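Local coordinates for protein glycoside Hydrolase (Bacteroides uniformis, PDB 5TA0) that binds agarose oligosaccharides and, as a glycoside hydrolase of family 86, probably cleaves agarose chains for a human gut bacterium, at residues K89-N94 with G173-R178; L136-Q141 with E182-G187; E192-F197 with K235-M240. One frame throughout, in Å; residues are numbered along the deposited sequence. Where two conformers were deposited one is given.

Interaction 1 of 3, residues K89-N94 with G173-R178; sequences KTVLRN and GEFYGR. With SO4 (sulfate ion), chain F.
The ring of Phe175 has Leu92 over one face and Val91 at its edge. Leu92 CD1 sits above the middle of the ring, 3.8 Å from the centroid of Phe175 and only 4° off the ring normal. This is a CH-pi contact. Val91 CG1 lies near the ring plane and meets Phe175 CE1 at 4.1 Å. Leu92 also touches with its stem: its CB is 3.5 Å from Phe175 CZ. CG of Phe175 is anti to the backbone N (chi1 162°), which sends the ring out from helix 170-183 toward helix 86-94. Leu110 of helix 107-123 packs against both Val91 and Phe175, and Phe175 also reaches Asn140 of strand 134-140.

The other flat group here is the guanidinium of Arg178. Glu174, one turn earlier on the same helix, lies at its edge and in its plane. Arg178 NE donates to Glu174 OE1 at 2.9 Å with a nearly straight N-H...O angle of 168°. The donor stands above the carboxylate plane. Arg101 forms a second salt bridge to the same oxygen.

On the far side of helix 86-94 a sulfate, probably from the crystallisation liquor, lies 3.0 Å from Thr90 OG1 by its O2. The hydroxyl may instead serve the backbone O of Gly86, so that bond is not settled.

The contact between the helices is apolar, so shape and burial hold it, with one aromatic ring bridging the gap between the backbones. The salt bridge of Glu174 with Arg178 lies within helix 170-183 and takes no part in it.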
# COMPACT_ATOMS: atom_id res chain seq x y z
N LYS A 89 13.67 -18.25 -5.40
CA LYS A 89 14.59 -18.65 -4.32
C LYS A 89 15.04 -20.09 -4.48
O LYS A 89 16.22 -20.38 -4.31
CB LYS A 89 13.91 -18.49 -2.96
CG LYS A 89 14.90 -18.59 -1.81
CD LYS A 89 14.19 -18.46 -0.48
CE LYS A 89 15.13 -18.23 0.68
NZ LYS A 89 14.34 -18.40 1.93
N THR A 90 14.11 -20.99 -4.78
CA THR A 90 14.46 -22.40 -4.96
C THR A 90 15.45 -22.60 -6.10
O THR A 90 16.42 -23.36 -5.97
CB THR A 90 13.21 -23.27 -5.13
OG1 THR A 90 12.39 -23.14 -3.94
CG2 THR A 90 13.56 -24.71 -5.33
N VAL A 91 15.26 -21.87 -7.19
CA VAL A 91 16.21 -21.97 -8.29
C VAL A 91 17.57 -21.43 -7.86
O VAL A 91 18.59 -22.10 -8.06
CB VAL A 91 15.69 -21.28 -9.56
CG1 VAL A 91 16.79 -21.19 -10.61
CG2 VAL A 91 14.45 -22.01 -10.07
N LEU A 92 17.62 -20.24 -7.25
CA LEU A 92 18.90 -19.72 -6.78
C LEU A 92 19.63 -20.63 -5.81
O LEU A 92 20.85 -20.79 -5.89
CB LEU A 92 18.72 -18.33 -6.14
CG LEU A 92 20.00 -17.65 -5.65
CD1 LEU A 92 21.03 -17.50 -6.77
CD2 LEU A 92 19.65 -16.29 -5.06
N ARG A 93 18.89 -21.22 -4.88
CA ARG A 93 19.52 -22.04 -3.85
C ARG A 93 20.03 -23.38 -4.37
O ARG A 93 20.85 -24.01 -3.70
CB ARG A 93 18.57 -22.27 -2.69
CG ARG A 93 18.32 -21.01 -1.88
CD ARG A 93 17.74 -21.37 -0.54
NE ARG A 93 18.78 -21.72 0.41
CZ ARG A 93 18.62 -22.55 1.43
NH1 ARG A 93 19.64 -22.78 2.23
NH2 ARG A 93 17.46 -23.15 1.65
N ASN A 94 19.57 -23.80 -5.55
CA ASN A 94 19.95 -25.09 -6.13
C ASN A 94 20.74 -25.03 -7.40
O ASN A 94 21.25 -26.07 -7.81
CB ASN A 94 18.69 -25.94 -6.35
CG ASN A 94 18.05 -26.35 -5.04
OD1 ASN A 94 17.14 -25.66 -4.52
ND2 ASN A 94 18.56 -27.38 -4.46
N GLY A 173 22.63 -9.77 -10.17
CA GLY A 173 21.82 -9.20 -11.25
C GLY A 173 21.72 -10.07 -12.50
O GLY A 173 20.67 -10.15 -13.11
N GLU A 174 22.83 -10.67 -12.87
CA GLU A 174 22.83 -11.58 -14.01
C GLU A 174 21.93 -12.76 -13.72
O GLU A 174 21.16 -13.18 -14.58
CB GLU A 174 24.23 -12.04 -14.37
CG GLU A 174 24.22 -12.99 -15.54
CD GLU A 174 25.58 -13.49 -15.97
OE1 GLU A 174 25.65 -14.69 -16.32
OE2 GLU A 174 26.54 -12.70 -16.03
N PHE A 175 22.02 -13.33 -12.51
CA PHE A 175 21.10 -14.40 -12.14
C PHE A 175 19.65 -13.94 -12.36
O PHE A 175 18.83 -14.66 -12.93
CB PHE A 175 21.32 -14.83 -10.67
CG PHE A 175 20.15 -15.61 -10.12
CD1 PHE A 175 19.94 -16.95 -10.48
CD2 PHE A 175 19.20 -14.99 -9.33
CE1 PHE A 175 18.80 -17.61 -10.06
CE2 PHE A 175 18.07 -15.66 -8.93
CZ PHE A 175 17.88 -16.96 -9.27
N TYR A 176 19.32 -12.77 -11.82
CA TYR A 176 17.92 -12.31 -11.88
C TYR A 176 17.46 -12.09 -13.33
O TYR A 176 16.37 -12.51 -13.73
CB TYR A 176 17.78 -11.03 -11.06
CG TYR A 176 16.40 -10.60 -10.62
CD1 TYR A 176 15.25 -11.41 -10.72
CD2 TYR A 176 16.24 -9.35 -10.02
CE1 TYR A 176 14.02 -10.99 -10.23
CE2 TYR A 176 15.01 -8.94 -9.52
CZ TYR A 176 13.90 -9.75 -9.64
OH TYR A 176 12.66 -9.40 -9.16
N GLY A 177 18.30 -11.41 -14.11
CA GLY A 177 17.95 -11.17 -15.52
C GLY A 177 17.82 -12.47 -16.31
O GLY A 177 16.87 -12.63 -17.08
N ARG A 178 18.73 -13.41 -16.11
CA ARG A 178 18.65 -14.70 -16.83
C ARG A 178 17.44 -15.48 -16.38
O ARG A 178 16.75 -16.09 -17.18
CB ARG A 178 19.91 -15.52 -16.65
CG ARG A 178 21.13 -15.00 -17.38
CD ARG A 178 22.28 -15.98 -17.18
NE ARG A 178 23.45 -15.59 -17.95
CZ ARG A 178 23.58 -15.76 -19.26
NH1 ARG A 178 22.65 -16.38 -19.95
NH2 ARG A 178 24.68 -15.29 -19.86
S SO4 F . 14.72 -25.51 -1.69
O1 SO4 F . 15.43 -24.24 -1.95
O2 SO4 F . 13.29 -25.32 -2.08
O3 SO4 F . 15.31 -26.62 -2.46
O4 SO4 F . 14.82 -25.84 -0.24

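Interaction 2 of 3, residues L136-Q141 with E182-G187; sequences LILCNQ and EYFGEG. With GAL (beta-D-galactopyranose), chain C; AAL (3,6-anhydro-alpha-L-galactopyranose), chain B.
Phe184 reaches from just past the end of helix 170-183 to Leu136 and Leu138 of strand 134-140. Its CB points toward the strand. With CG anti to the carbonyl carbon (chi1 -64°), the ring is carried over to the two leucines. Phe184 CE1 meets Leu136 CD2 at 4.0 Å. Phe184 CE2 meets Leu138 CD2 at 3.9 Å. Phe184 CZ, the tip, is 4.1 Å from Leu136 CD2 and from Leu138 CD2. Both methyls approach obliquely, from one side of the ring plane. On the other side Tyr183 CD2 lies over the centre of the Phe184 ring, 3.5 Å above the plane. Pro195 and Glu192 of the following loop also touch the Phe184 side chain.

Gln141, in the loop that follows the strand, belongs to the glycan pocket. Its chain is extended beyond CG and carries the amide to the sugar. Gln141 NE2 donates to O4 of the bound galactose at 3.0 Å, with an N-H...O angle of 164°. The same nitrogen bonds Thr85 OG1, and OE1 accepts from Lys89 NZ. With an alanine here, the galactose O4 would probably lose this donor and Lys89 would be left without its amide mate.

This short segment thus has two chemistries. Its leucines pack on Phe184 through apolar contacts, while the residue beyond the strand offers a polar amide, fixed by protein partners, to the agarose oligosaccharide.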
# COMPACT_ATOMS: atom_id res chain seq x y z
N LEU A 136 1.99 -10.22 -12.15
CA LEU A 136 2.92 -10.65 -11.11
C LEU A 136 3.92 -9.61 -10.68
O LEU A 136 4.59 -8.98 -11.52
CB LEU A 136 3.68 -11.91 -11.56
CG LEU A 136 4.61 -12.57 -10.55
CD1 LEU A 136 3.79 -13.16 -9.42
CD2 LEU A 136 5.47 -13.63 -11.23
N ILE A 137 4.04 -9.47 -9.36
CA ILE A 137 5.20 -8.83 -8.74
C ILE A 137 6.20 -9.92 -8.39
O ILE A 137 5.93 -10.79 -7.58
CB ILE A 137 4.81 -8.06 -7.44
CG1 ILE A 137 3.64 -7.10 -7.69
CG2 ILE A 137 6.03 -7.35 -6.86
CD1 ILE A 137 3.05 -6.52 -6.42
N LEU A 138 7.36 -9.85 -9.02
CA LEU A 138 8.48 -10.74 -8.72
C LEU A 138 9.46 -10.02 -7.78
O LEU A 138 9.68 -8.83 -7.91
CB LEU A 138 9.16 -11.14 -10.04
CG LEU A 138 10.29 -12.18 -9.94
CD1 LEU A 138 9.83 -13.49 -9.30
CD2 LEU A 138 10.87 -12.48 -11.33
N CYS A 139 10.01 -10.76 -6.82
CA CYS A 139 10.99 -10.22 -5.89
C CYS A 139 11.87 -11.33 -5.38
O CYS A 139 11.43 -12.49 -5.29
CB CYS A 139 10.27 -9.54 -4.72
SG CYS A 139 11.31 -8.63 -3.55
N ASN A 140 13.11 -10.99 -5.03
CA ASN A 140 14.00 -11.92 -4.33
C ASN A 140 13.87 -11.72 -2.82
O ASN A 140 13.96 -10.59 -2.32
CB ASN A 140 15.46 -11.65 -4.71
CG ASN A 140 15.74 -11.99 -6.13
OD1 ASN A 140 15.86 -13.16 -6.49
ND2 ASN A 140 15.78 -10.96 -6.99
N GLN A 141 13.76 -12.83 -2.08
CA GLN A 141 14.04 -12.78 -0.64
C GLN A 141 15.50 -12.38 -0.42
O GLN A 141 16.34 -12.50 -1.32
CB GLN A 141 13.74 -14.11 0.00
CG GLN A 141 12.27 -14.46 0.01
CD GLN A 141 11.99 -15.83 0.56
OE1 GLN A 141 12.60 -16.26 1.57
NE2 GLN A 141 11.12 -16.56 -0.11
N GLU A 182 14.70 -16.81 -19.01
CA GLU A 182 14.63 -18.26 -19.24
C GLU A 182 13.30 -18.86 -18.81
O GLU A 182 12.75 -19.74 -19.49
CB GLU A 182 15.77 -18.99 -18.50
CG GLU A 182 17.20 -18.64 -18.93
CD GLU A 182 17.63 -19.18 -20.27
OE1 GLU A 182 16.83 -19.82 -20.98
OE2 GLU A 182 18.82 -18.95 -20.58
N TYR A 183 12.75 -18.42 -17.69
CA TYR A 183 11.54 -19.05 -17.16
C TYR A 183 10.25 -18.55 -17.84
O TYR A 183 9.40 -19.36 -18.20
CB TYR A 183 11.45 -18.83 -15.64
CG TYR A 183 10.12 -19.30 -15.10
CD1 TYR A 183 9.73 -20.63 -15.23
CD2 TYR A 183 9.19 -18.40 -14.56
CE1 TYR A 183 8.49 -21.06 -14.82
CE2 TYR A 183 7.94 -18.83 -14.12
CZ TYR A 183 7.60 -20.18 -14.26
OH TYR A 183 6.35 -20.64 -13.90
N PHE A 184 10.08 -17.25 -18.00
CA PHE A 184 8.77 -16.68 -18.43
C PHE A 184 8.59 -16.76 -19.94
O PHE A 184 9.55 -16.66 -20.70
CB PHE A 184 8.61 -15.25 -17.95
CG PHE A 184 8.57 -15.11 -16.43
CD1 PHE A 184 7.40 -15.38 -15.72
CD2 PHE A 184 9.72 -14.76 -15.73
CE1 PHE A 184 7.38 -15.25 -14.33
CE2 PHE A 184 9.71 -14.67 -14.36
CZ PHE A 184 8.54 -14.89 -13.66
N GLY A 185 7.34 -16.89 -20.35
CA GLY A 185 6.96 -16.81 -21.77
C GLY A 185 5.94 -15.72 -21.99
O GLY A 185 6.05 -14.64 -21.43
N GLU A 186 4.92 -16.03 -22.80
CA GLU A 186 3.90 -15.08 -23.22
C GLU A 186 2.48 -15.56 -22.90
O GLU A 186 1.51 -15.03 -23.45
CB GLU A 186 4.04 -14.81 -24.73
CG GLU A 186 5.36 -14.18 -25.15
CD GLU A 186 6.52 -15.16 -25.20
OE1 GLU A 186 6.37 -16.32 -25.65
OE2 GLU A 186 7.63 -14.75 -24.77
N GLY A 187 2.37 -16.54 -22.01
CA GLY A 187 1.09 -17.06 -21.60
C GLY A 187 0.83 -18.48 -22.06
O GLY A 187 1.31 -18.92 -23.12
C1 GAL C . 7.79 -17.35 1.05
C2 GAL C . 7.70 -18.27 -0.17
C3 GAL C . 7.96 -19.74 0.19
C4 GAL C . 9.23 -19.85 1.02
C5 GAL C . 9.15 -18.91 2.22
C6 GAL C . 10.38 -18.97 3.12
O2 GAL C . 6.39 -18.11 -0.72
O3 GAL C . 8.00 -20.55 -0.99
O4 GAL C . 10.36 -19.45 0.23
O5 GAL C . 9.00 -17.56 1.77
O6 GAL C . 10.24 -18.04 4.21
C1 AAL B . 7.55 -12.56 3.05
C2 AAL B . 8.63 -12.67 1.96
C3 AAL B . 8.27 -13.70 0.90
C4 AAL B . 7.91 -15.01 1.57
C5 AAL B . 6.59 -14.63 2.16
C6 AAL B . 5.95 -13.88 1.04
O2 AAL B . 9.89 -13.07 2.53
O3 AAL B . 7.03 -13.31 0.30
O4 AAL B . 7.70 -16.01 0.55
O5 AAL B . 6.76 -13.74 3.26

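Interaction 3 of 3, residues E192-F197 with K235-M240; sequences EPKPGF and KFNPDM. With EDO (1,2-ethanediol), chain J.
Asn237 to Met240 form a type I beta turn just after helix 219-236, closed by Met240 N to Asn237 O at 3.1 Å, and it faces the largely extended loop at Lys194 and Pro195. Met240 carries the apolar part. Its chain bends at chi2 (52°) and again at chi3 (66°), which curls CE back to Pro195. Met240 CE lies 3.9 Å from Pro195 CG and 3.4 Å from Pro195 O. The two side chains meet at about a right angle. Met240 was deposited in two conformers, so these details apply to one of them.

The polar part is indirect. Lys194 NZ and Asn237 OD1 are 4.0 Å apart and share a water. The water donates to Asn237 OD1 at 2.7 Å and takes a weak bond from Lys194 NZ. The main partner of Lys194 NZ is the backbone O of Ile180, with a weak bond to Phe184 O. Asn237 ND2 binds the carbonyls of Val233 and Gly177, which sets the amide and leaves OD1 turned to the water.

At the other end of the loop, Glu192 OE1 accepts from O1 of an ethanediol, probably from the crystallisation liquor, at 2.7 Å, and Tyr183 OH also bonds this carboxylate.

The ammonium of Lys194 sits among carbonyls at the C-terminal end of helix 170-183, a place likely to favour its positive charge. Packing of Met240 and one bridging water then join the turn to the loop.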
# COMPACT_ATOMS: atom_id res chain seq x y z
N GLU A 192 4.67 -19.03 -18.51
CA GLU A 192 4.02 -18.05 -17.64
C GLU A 192 4.26 -16.64 -18.16
O GLU A 192 5.38 -16.29 -18.51
CB GLU A 192 4.59 -18.20 -16.23
CG GLU A 192 3.92 -17.27 -15.24
CD GLU A 192 4.34 -17.50 -13.80
OE1 GLU A 192 4.70 -18.61 -13.42
OE2 GLU A 192 4.25 -16.51 -13.02
N PRO A 193 3.24 -15.78 -18.18
CA PRO A 193 3.47 -14.41 -18.57
C PRO A 193 4.56 -13.70 -17.76
O PRO A 193 4.73 -13.96 -16.57
CB PRO A 193 2.11 -13.74 -18.34
CG PRO A 193 1.15 -14.87 -18.53
CD PRO A 193 1.81 -16.05 -17.93
N LYS A 194 5.31 -12.83 -18.41
CA LYS A 194 6.35 -12.05 -17.73
C LYS A 194 5.74 -11.27 -16.56
O LYS A 194 4.59 -10.84 -16.60
CB LYS A 194 7.03 -11.07 -18.69
CG LYS A 194 7.79 -11.72 -19.82
CD LYS A 194 9.20 -12.09 -19.43
CE LYS A 194 9.77 -13.03 -20.50
NZ LYS A 194 11.11 -13.58 -20.19
N PRO A 195 6.54 -11.07 -15.50
CA PRO A 195 6.06 -10.19 -14.42
C PRO A 195 5.78 -8.78 -14.89
O PRO A 195 6.46 -8.27 -15.79
CB PRO A 195 7.20 -10.22 -13.39
CG PRO A 195 8.34 -10.81 -14.04
CD PRO A 195 7.92 -11.52 -15.28
N GLY A 196 4.78 -8.15 -14.27
CA GLY A 196 4.57 -6.73 -14.49
C GLY A 196 5.59 -5.83 -13.83
O GLY A 196 5.85 -4.72 -14.28
N PHE A 197 6.17 -6.32 -12.71
CA PHE A 197 7.07 -5.52 -11.87
C PHE A 197 8.10 -6.44 -11.25
O PHE A 197 7.76 -7.52 -10.77
CB PHE A 197 6.29 -4.87 -10.72
CG PHE A 197 5.18 -3.97 -11.17
CD1 PHE A 197 5.38 -2.62 -11.36
CD2 PHE A 197 3.92 -4.50 -11.44
CE1 PHE A 197 4.33 -1.80 -11.76
CE2 PHE A 197 2.89 -3.69 -11.90
CZ PHE A 197 3.10 -2.34 -12.04
N LYS A 235 19.48 -5.50 -19.12
CA LYS A 235 20.38 -6.10 -20.14
C LYS A 235 19.72 -7.34 -20.77
O LYS A 235 19.73 -7.52 -22.00
CB LYS A 235 21.72 -6.48 -19.51
CG LYS A 235 22.69 -7.30 -20.38
CD LYS A 235 23.97 -7.65 -19.62
CE LYS A 235 24.80 -8.70 -20.36
NZ LYS A 235 26.08 -9.00 -19.67
N PHE A 236 19.14 -8.20 -19.94
CA PHE A 236 18.48 -9.40 -20.42
C PHE A 236 17.03 -9.23 -20.81
O PHE A 236 16.50 -10.03 -21.57
CB PHE A 236 18.66 -10.53 -19.40
CG PHE A 236 20.08 -11.00 -19.28
CD1 PHE A 236 20.92 -10.46 -18.35
CD2 PHE A 236 20.58 -11.98 -20.13
CE1 PHE A 236 22.24 -10.87 -18.23
CE2 PHE A 236 21.90 -12.38 -20.03
CZ PHE A 236 22.73 -11.84 -19.09
N ASN A 237 16.35 -8.22 -20.25
CA ASN A 237 14.90 -8.03 -20.39
C ASN A 237 14.62 -6.53 -20.50
O ASN A 237 14.26 -5.87 -19.53
CB ASN A 237 14.15 -8.60 -19.17
CG ASN A 237 14.57 -9.99 -18.84
OD1 ASN A 237 14.07 -10.97 -19.42
ND2 ASN A 237 15.53 -10.10 -17.92
N PRO A 238 14.84 -5.94 -21.70
CA PRO A 238 14.86 -4.49 -21.83
C PRO A 238 13.61 -3.73 -21.36
O PRO A 238 13.73 -2.62 -20.87
CB PRO A 238 15.09 -4.28 -23.35
CG PRO A 238 15.75 -5.51 -23.81
CD PRO A 238 15.27 -6.63 -22.93
N ASP A 239 12.46 -4.35 -21.47
CA ASP A 239 11.24 -3.62 -21.09
C ASP A 239 10.78 -3.79 -19.63
O ASP A 239 9.76 -3.23 -19.25
CB ASP A 239 10.13 -3.96 -22.08
CG ASP A 239 10.48 -3.51 -23.51
OD1 ASP A 239 10.98 -2.36 -23.69
OD2 ASP A 239 10.27 -4.32 -24.42
N MET A 240 11.50 -4.59 -18.84
CA MET A 240 11.04 -4.90 -17.50
C MET A 240 11.13 -3.60 -16.64
O MET A 240 11.98 -2.72 -16.93
CB MET A 240 11.87 -6.06 -16.92
CG MET A 240 11.40 -6.56 -15.57
SD MET A 240 9.65 -6.94 -15.62
CE MET A 240 9.69 -8.32 -16.75
C1 EDO J . 5.85 -18.79 -9.93
O1 EDO J . 4.76 -19.20 -10.74
C2 EDO J . 5.92 -17.29 -9.94
O2 EDO J . 6.43 -16.81 -11.18
O HOH W 1 11.75 -10.75 -20.75

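How the interactions relate
From the N terminus the segments run 89-94, 136-141, 173-178, 182-187, 192-197 and 235-240. Interaction 1 closes a loop of 78 residues. Interaction 2 opens within that loop and closes after it, so the two cross. Interaction 3 follows in series and closes 37 residues. Strand 134-140, helix 170-183 and strand 197-199 make a beta-alpha-beta crossover of the parallel barrel. Helix 170-183 is the common element: interaction 1 ties its middle to helix 86-94, and interaction 2 ties the residue just past its end to strand 134-140. Interaction 3 joins the loop that follows it to the turn after helix 219-236. Together they tie one region of the barrel.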